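Local coordinates for salicylic acid-binding protein 2 (Nicotiana tabacum, PDB 1Y7I) that hydrolyses methyl salicylate to the defence hormone salicylic acid and methanol, a step in the signalling that activates systemic acquired resistance in plants, at residues L132-L137 with M149-K154; V200-I205 with D223-T228. All blocks are in the same frame, centred on the assembly; numbering follows the deposited sequence.

Contact 1: residues L132-L137 with M149-K154; sequences LDTQFL and MFFGPK. With SAL (2-hydroxybenzoic acid), chain E.
The carboxylate of Asp133 grips the start of helix 153-160: OD1 accepts a bond from the backbone N of Lys154 at 2.8 Å, and OD2 takes the N-H of the next residue, Phe155. Asp133 precedes the first strand of a small antiparallel beta hairpin, 135-138 with 147-150, and the helix follows its second strand; this part of the alpha/beta hydrolase borders the salicylate pocket. The Lys154 N-H reaches OD1 on its syn side, 19° out of the carboxylate plane. Asp133 CG stands between its own backbone N and carbonyl carbon (chi1 61°), which turns the acid onto Gly152, the N-cap residue, with OD2 3.3 Å from Gly152 CA. The helix N-terminus would be expected to stabilise the negative charge. The extended Lys154 side chain leads off, leaving NZ 5.5 Å from Asp133 OD1. Further along, Gln135 and Phe150 form a hydrogen-bonded antiparallel pair: Gln135 N to Phe150 O and Phe150 N to Gln135 O, each 2.8 Å. Thr134 lies beside Phe151 and points the same way; its OG1, hydrogen-bonded to Trp131 O, sits at the edge of the Phe151 ring. Phe136 and Met149, a selenomethionine, also run side by side, in a Met-aromatic contact with SE obliquely placed 5.2 Å from the centroid of the Phe136 ring. From there the Met149 chain, bent at chi3 (77°), continues into the salicylate pocket. Phe151 lines the same pocket, its CZ 3.7 Å from C1 of the salicylate ring.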
loop_
_atom_site.group_PDB
_atom_site.type_symbol
_atom_site.label_atom_id
_atom_site.label_comp_id
_atom_site.label_asym_id
_atom_site.label_seq_id
_atom_site.Cartn_x
_atom_site.Cartn_y
_atom_site.Cartn_z
ATOM N N LEU B 132 -19.123 -10.436 10.078
ATOM C CA LEU B 132 -18.892 -11.491 9.098
ATOM C C LEU B 132 -17.611 -12.284 9.368
ATOM O O LEU B 132 -17.510 -12.991 10.369
ATOM C CB LEU B 132 -18.847 -10.894 7.690
ATOM C CG LEU B 132 -20.053 -10.055 7.247
ATOM C CD1 LEU B 132 -19.842 -9.578 5.821
ATOM C CD2 LEU B 132 -21.327 -10.879 7.343
ATOM N N ASP B 133 -16.628 -12.159 8.481
ATOM C CA ASP B 133 -15.371 -12.888 8.627
ATOM C C ASP B 133 -14.225 -12.121 9.283
ATOM O O ASP B 133 -13.063 -12.491 9.120
ATOM C CB ASP B 133 -14.911 -13.397 7.262
ATOM C CG ASP B 133 -14.650 -12.272 6.277
ATOM O OD1 ASP B 133 -14.279 -12.571 5.124
ATOM O OD2 ASP B 133 -14.817 -11.091 6.656
ATOM N N THR B 134 -14.547 -11.063 10.023
ATOM C CA THR B 134 -13.525 -10.272 10.700
ATOM C C THR B 134 -12.882 -11.095 11.813
ATOM O O THR B 134 -13.579 -11.705 12.622
ATOM C CB THR B 134 -14.127 -8.989 11.308
ATOM O OG1 THR B 134 -14.648 -8.162 10.260
ATOM C CG2 THR B 134 -13.070 -8.217 12.083
ATOM N N GLN B 135 -11.553 -11.109 11.853
ATOM C CA GLN B 135 -10.829 -11.864 12.869
ATOM C C GLN B 135 -10.520 -11.052 14.117
ATOM O O GLN B 135 -9.985 -9.942 14.044
ATOM C CB GLN B 135 -9.521 -12.414 12.299
ATOM C CG GLN B 135 -9.692 -13.584 11.353
ATOM C CD GLN B 135 -8.363 -14.129 10.865
ATOM O OE1 GLN B 135 -7.470 -14.423 11.663
ATOM N NE2 GLN B 135 -8.225 -14.274 9.548
ATOM N N PHE B 136 -10.858 -11.630 15.264
ATOM C CA PHE B 136 -10.632 -11.009 16.562
ATOM C C PHE B 136 -9.795 -11.963 17.398
ATOM O O PHE B 136 -10.326 -12.883 18.017
ATOM C CB PHE B 136 -11.968 -10.757 17.255
ATOM C CG PHE B 136 -12.778 -9.664 16.630
ATOM C CD1 PHE B 136 -12.472 -8.331 16.880
ATOM C CD2 PHE B 136 -13.847 -9.962 15.794
ATOM C CE1 PHE B 136 -13.225 -7.310 16.316
ATOM C CE2 PHE B 136 -14.608 -8.947 15.222
ATOM C CZ PHE B 136 -14.294 -7.616 15.483
ATOM N N LEU B 137 -8.486 -11.743 17.417
ATOM C CA LEU B 137 -7.589 -12.607 18.167
ATOM C C LEU B 137 -6.988 -11.911 19.386
ATOM O O LEU B 137 -6.713 -10.712 19.361
ATOM C CB LEU B 137 -6.465 -13.102 17.253
ATOM C CG LEU B 137 -6.903 -13.785 15.952
ATOM C CD1 LEU B 137 -5.689 -14.055 15.081
ATOM C CD2 LEU B 137 -7.647 -15.080 16.268
HETATM N N MSE B 149 -7.895 -6.765 15.797
HETATM C CA MSE B 149 -9.011 -6.810 14.861
HETATM C C MSE B 149 -8.514 -6.750 13.419
HETATM O O MSE B 149 -7.894 -5.767 13.007
HETATM C CB MSE B 149 -9.958 -5.638 15.135
HETATM C CG MSE B 149 -11.046 -5.451 14.096
HETATM SE SE MSE B 149 -12.139 -3.919 14.518
HETATM C CE MSE B 149 -10.928 -2.521 13.947
ATOM N N PHE B 150 -8.801 -7.797 12.654
ATOM C CA PHE B 150 -8.373 -7.880 11.260
ATOM C C PHE B 150 -9.565 -8.150 10.342
ATOM O O PHE B 150 -10.151 -9.232 10.377
ATOM C CB PHE B 150 -7.323 -8.993 11.128
ATOM C CG PHE B 150 -6.612 -9.019 9.803
ATOM C CD1 PHE B 150 -6.110 -7.853 9.240
ATOM C CD2 PHE B 150 -6.409 -10.219 9.136
ATOM C CE1 PHE B 150 -5.419 -7.878 8.027
ATOM C CE2 PHE B 150 -5.716 -10.257 7.919
ATOM C CZ PHE B 150 -5.219 -9.080 7.367
ATOM N N PHE B 151 -9.932 -7.164 9.525
ATOM C CA PHE B 151 -11.060 -7.326 8.613
ATOM C C PHE B 151 -10.779 -8.429 7.602
ATOM O O PHE B 151 -9.663 -8.557 7.101
ATOM C CB PHE B 151 -11.365 -6.022 7.858
ATOM C CG PHE B 151 -11.612 -4.835 8.754
ATOM C CD1 PHE B 151 -12.328 -4.978 9.938
ATOM C CD2 PHE B 151 -11.109 -3.581 8.424
ATOM C CE1 PHE B 151 -12.534 -3.895 10.785
ATOM C CE2 PHE B 151 -11.310 -2.487 9.265
ATOM C CZ PHE B 151 -12.023 -2.647 10.450
ATOM N N GLY B 152 -11.805 -9.225 7.318
ATOM C CA GLY B 152 -11.677 -10.302 6.355
ATOM C C GLY B 152 -12.155 -9.818 4.999
ATOM O O GLY B 152 -12.725 -8.731 4.906
ATOM N N PRO B 153 -11.960 -10.605 3.930
ATOM C CA PRO B 153 -12.379 -10.227 2.576
ATOM C C PRO B 153 -13.875 -9.977 2.380
ATOM O O PRO B 153 -14.269 -9.177 1.534
ATOM C CB PRO B 153 -11.872 -11.389 1.729
ATOM C CG PRO B 153 -11.969 -12.547 2.667
ATOM C CD PRO B 153 -11.409 -11.973 3.940
ATOM N N LYS B 154 -14.702 -10.669 3.154
ATOM C CA LYS B 154 -16.147 -10.520 3.042
ATOM C C LYS B 154 -16.617 -9.233 3.709
ATOM O O LYS B 154 -17.425 -8.489 3.148
ATOM C CB LYS B 154 -16.848 -11.727 3.676
ATOM C CG LYS B 154 -16.503 -13.066 3.022
ATOM C CD LYS B 154 -17.190 -14.236 3.730
ATOM C CE LYS B 154 -16.851 -15.573 3.075
ATOM N NZ LYS B 154 -17.521 -16.734 3.745
HETATM C "C1'" SAL E . -12.841 1.247 10.568
HETATM O "O1'" SAL E . -12.867 1.471 9.276
HETATM O "O2'" SAL E . -11.925 1.699 11.259
HETATM C C1 SAL E . -13.944 0.442 11.127
HETATM C C2 SAL E . -13.983 0.152 12.535
HETATM C C3 SAL E . -15.040 -0.614 13.062
HETATM C C4 SAL E . -16.062 -1.089 12.219
HETATM C C5 SAL E . -16.042 -0.813 10.836
HETATM C C6 SAL E . -15.002 -0.058 10.302
HETATM O O2 SAL E . -13.026 0.576 13.408
#

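Contact 2: residues V200-I205 with D223-T228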
loop_
_atom_site.group_PDB
_atom_site.type_symbol
_atom_site.label_atom_id
_atom_site.label_comp_id
_atom_site.label_asym_id
_atom_site.label_seq_id
_atom_site.Cartn_x
_atom_site.Cartn_y
_atom_site.Cartn_z
ATOM N N VAL B 200 -11.692 22.423 20.070
ATOM C CA VAL B 200 -11.420 22.328 18.645
ATOM C C VAL B 200 -12.712 22.140 17.863
ATOM O O VAL B 200 -13.546 21.299 18.207
ATOM C CB VAL B 200 -10.458 21.163 18.330
ATOM C CG1 VAL B 200 -10.176 21.109 16.829
ATOM C CG2 VAL B 200 -9.158 21.358 19.103
ATOM N N LYS B 201 -12.873 22.950 16.821
ATOM C CA LYS B 201 -14.049 22.916 15.961
ATOM C C LYS B 201 -14.176 21.541 15.315
ATOM O O LYS B 201 -13.225 21.031 14.724
ATOM C CB LYS B 201 -13.921 23.999 14.878
ATOM C CG LYS B 201 -14.996 23.964 13.799
ATOM C CD LYS B 201 -14.656 24.913 12.641
ATOM C CE LYS B 201 -15.682 24.820 11.519
ATOM N NZ LYS B 201 -15.343 25.690 10.353
ATOM N N ARG B 202 -15.358 20.946 15.435
ATOM C CA ARG B 202 -15.614 19.630 14.875
ATOM C C ARG B 202 -16.565 19.626 13.689
ATOM O O ARG B 202 -17.673 20.167 13.754
ATOM C CB ARG B 202 -16.195 18.699 15.942
ATOM C CG ARG B 202 -15.281 18.426 17.119
ATOM C CD ARG B 202 -15.708 17.154 17.838
ATOM N NE ARG B 202 -17.018 17.251 18.477
ATOM C CZ ARG B 202 -17.258 17.923 19.597
ATOM N NH1 ARG B 202 -18.485 17.950 20.106
ATOM N NH2 ARG B 202 -16.276 18.572 20.210
ATOM N N VAL B 203 -16.133 18.982 12.612
ATOM C CA VAL B 203 -16.949 18.858 11.419
ATOM C C VAL B 203 -17.095 17.367 11.120
ATOM O O VAL B 203 -16.101 16.646 11.042
ATOM C CB VAL B 203 -16.285 19.550 10.212
ATOM C CG1 VAL B 203 -17.191 19.444 9.001
ATOM C CG2 VAL B 203 -15.989 21.011 10.539
ATOM N N TYR B 204 -18.327 16.904 10.961
ATOM C CA TYR B 204 -18.567 15.494 10.671
ATOM C C TYR B 204 -19.051 15.310 9.238
ATOM O O TYR B 204 -19.975 15.993 8.807
ATOM C CB TYR B 204 -19.623 14.923 11.620
ATOM C CG TYR B 204 -19.611 13.413 11.695
ATOM C CD1 TYR B 204 -20.160 12.629 10.673
ATOM C CD2 TYR B 204 -19.015 12.768 12.777
ATOM C CE1 TYR B 204 -20.114 11.236 10.736
ATOM C CE2 TYR B 204 -18.962 11.387 12.849
ATOM C CZ TYR B 204 -19.510 10.625 11.835
ATOM O OH TYR B 204 -19.465 9.255 11.947
ATOM N N ILE B 205 -18.434 14.388 8.507
ATOM C CA ILE B 205 -18.833 14.119 7.129
ATOM C C ILE B 205 -19.512 12.754 7.065
ATOM O O ILE B 205 -18.860 11.712 7.164
ATOM C CB ILE B 205 -17.621 14.137 6.170
ATOM C CG1 ILE B 205 -16.962 15.523 6.205
ATOM C CG2 ILE B 205 -18.072 13.776 4.751
ATOM C CD1 ILE B 205 -15.786 15.701 5.259
ATOM N N ASP B 223 -25.820 13.831 16.843
ATOM C CA ASP B 223 -26.892 14.244 17.742
ATOM C C ASP B 223 -26.517 14.078 19.213
ATOM O O ASP B 223 -27.037 14.792 20.068
ATOM C CB ASP B 223 -28.175 13.457 17.452
ATOM C CG ASP B 223 -28.757 13.767 16.083
ATOM O OD1 ASP B 223 -28.787 14.957 15.696
ATOM O OD2 ASP B 223 -29.198 12.820 15.397
ATOM N N ASN B 224 -25.615 13.143 19.503
ATOM C CA ASN B 224 -25.183 12.890 20.879
ATOM C C ASN B 224 -24.088 13.830 21.366
ATOM O O ASN B 224 -24.340 14.723 22.179
ATOM C CB ASN B 224 -24.680 11.452 21.036
ATOM C CG ASN B 224 -23.932 11.237 22.355
ATOM O OD1 ASN B 224 -24.499 11.401 23.440
ATOM N ND2 ASN B 224 -22.654 10.876 22.262
ATOM N N ILE B 225 -22.869 13.621 20.876
ATOM C CA ILE B 225 -21.740 14.444 21.288
ATOM C C ILE B 225 -21.823 15.838 20.680
ATOM O O ILE B 225 -21.208 16.778 21.185
ATOM C CB ILE B 225 -20.390 13.807 20.887
ATOM C CG1 ILE B 225 -19.829 14.512 19.651
ATOM C CG2 ILE B 225 -20.576 12.321 20.604
ATOM C CD1 ILE B 225 -18.361 14.829 19.750
ATOM N N GLY B 226 -22.582 15.962 19.595
ATOM C CA GLY B 226 -22.737 17.247 18.942
ATOM C C GLY B 226 -21.568 17.612 18.047
ATOM O O GLY B 226 -20.467 17.083 18.193
ATOM N N VAL B 227 -21.801 18.529 17.119
ATOM C CA VAL B 227 -20.753 18.944 16.204
ATOM C C VAL B 227 -20.943 20.417 15.836
ATOM O O VAL B 227 -21.976 21.013 16.139
ATOM C CB VAL B 227 -20.788 18.069 14.925
ATOM C CG1 VAL B 227 -21.886 18.553 13.984
ATOM C CG2 VAL B 227 -19.440 18.077 14.256
ATOM N N THR B 228 -19.939 21.010 15.200
ATOM C CA THR B 228 -20.036 22.407 14.803
ATOM C C THR B 228 -20.751 22.482 13.461
ATOM O O THR B 228 -21.513 23.411 13.189
ATOM C CB THR B 228 -18.643 23.047 14.671
ATOM O OG1 THR B 228 -17.998 23.056 15.951
ATOM C CG2 THR B 228 -18.755 24.475 14.151
HETATM O O HOH W 1 -17.566 21.019 17.882
#
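Arg202 and Ile225 are turned so that the Ile225 CD1 methyl lies over one face of the Arg202 guanidinium, while the carbonyl oxygen of Gly226 meets that group at its edge. Over the centre of the opposite face sits a water, 3.5 Å above the plane. The two segments belong to a beta-alpha-beta unit of the alpha/beta hydrolase fold, where the chain leaves helix 215-224 and turns into strand 229-233 beside strand 202-207. The Arg202 chain bends at chi3 (-66°), bringing NH1 2.9 Å from Gly226 O in a hydrogen bond nearly in the guanidinium plane; NE adds a weak, longer one to the same oxygen. At the acceptor, NH1 stands 55° out of the Gly226 carbonyl plane. The positive phi of Gly226, the first residue to leave helical geometry, goes with this change of course. Val227 CG2 packs against CB of Tyr204 at 4.1 Å. The Tyr204 side chain leads away and packs on Gln218, Gln221 and Ile222 of helix 215-224, and its OH bonds to Ala106 O. At the other end Thr228 and Lys201 cross at about a right angle, the Thr228 methyl CG2 3.8 Å from Lys201 CG. Thr228 N is placed to donate to Arg202 O, although the position of that oxygen is less certain. The same water joins the two segments, 2.8 Å from Thr228 OG1 and 3.3 Å from Arg202 N, whose N-H it accepts.

How the contacts relate
Contacts 1 and 2 share no helix or strand and lie on opposite sides of the chain's centre, with centres about 30 Å apart and nearest atoms about 14 Å apart. Both are partly buried. Contact 1 belongs to the two-stranded hairpin and the helix after it, and its buried aromatic and selenomethionine side chains form part of the salicylate pocket. Contact 2 joins strand 202-207, next to the outermost strand of the central parallel sheet, to the turn after helix 215-224, and does not reach the ligand. In 132-137 with 149-154 a carboxylate accepts backbone N-H groups at a helix start; in 200-205 with 223-228 a guanidinium donates to a carbonyl just after a helix.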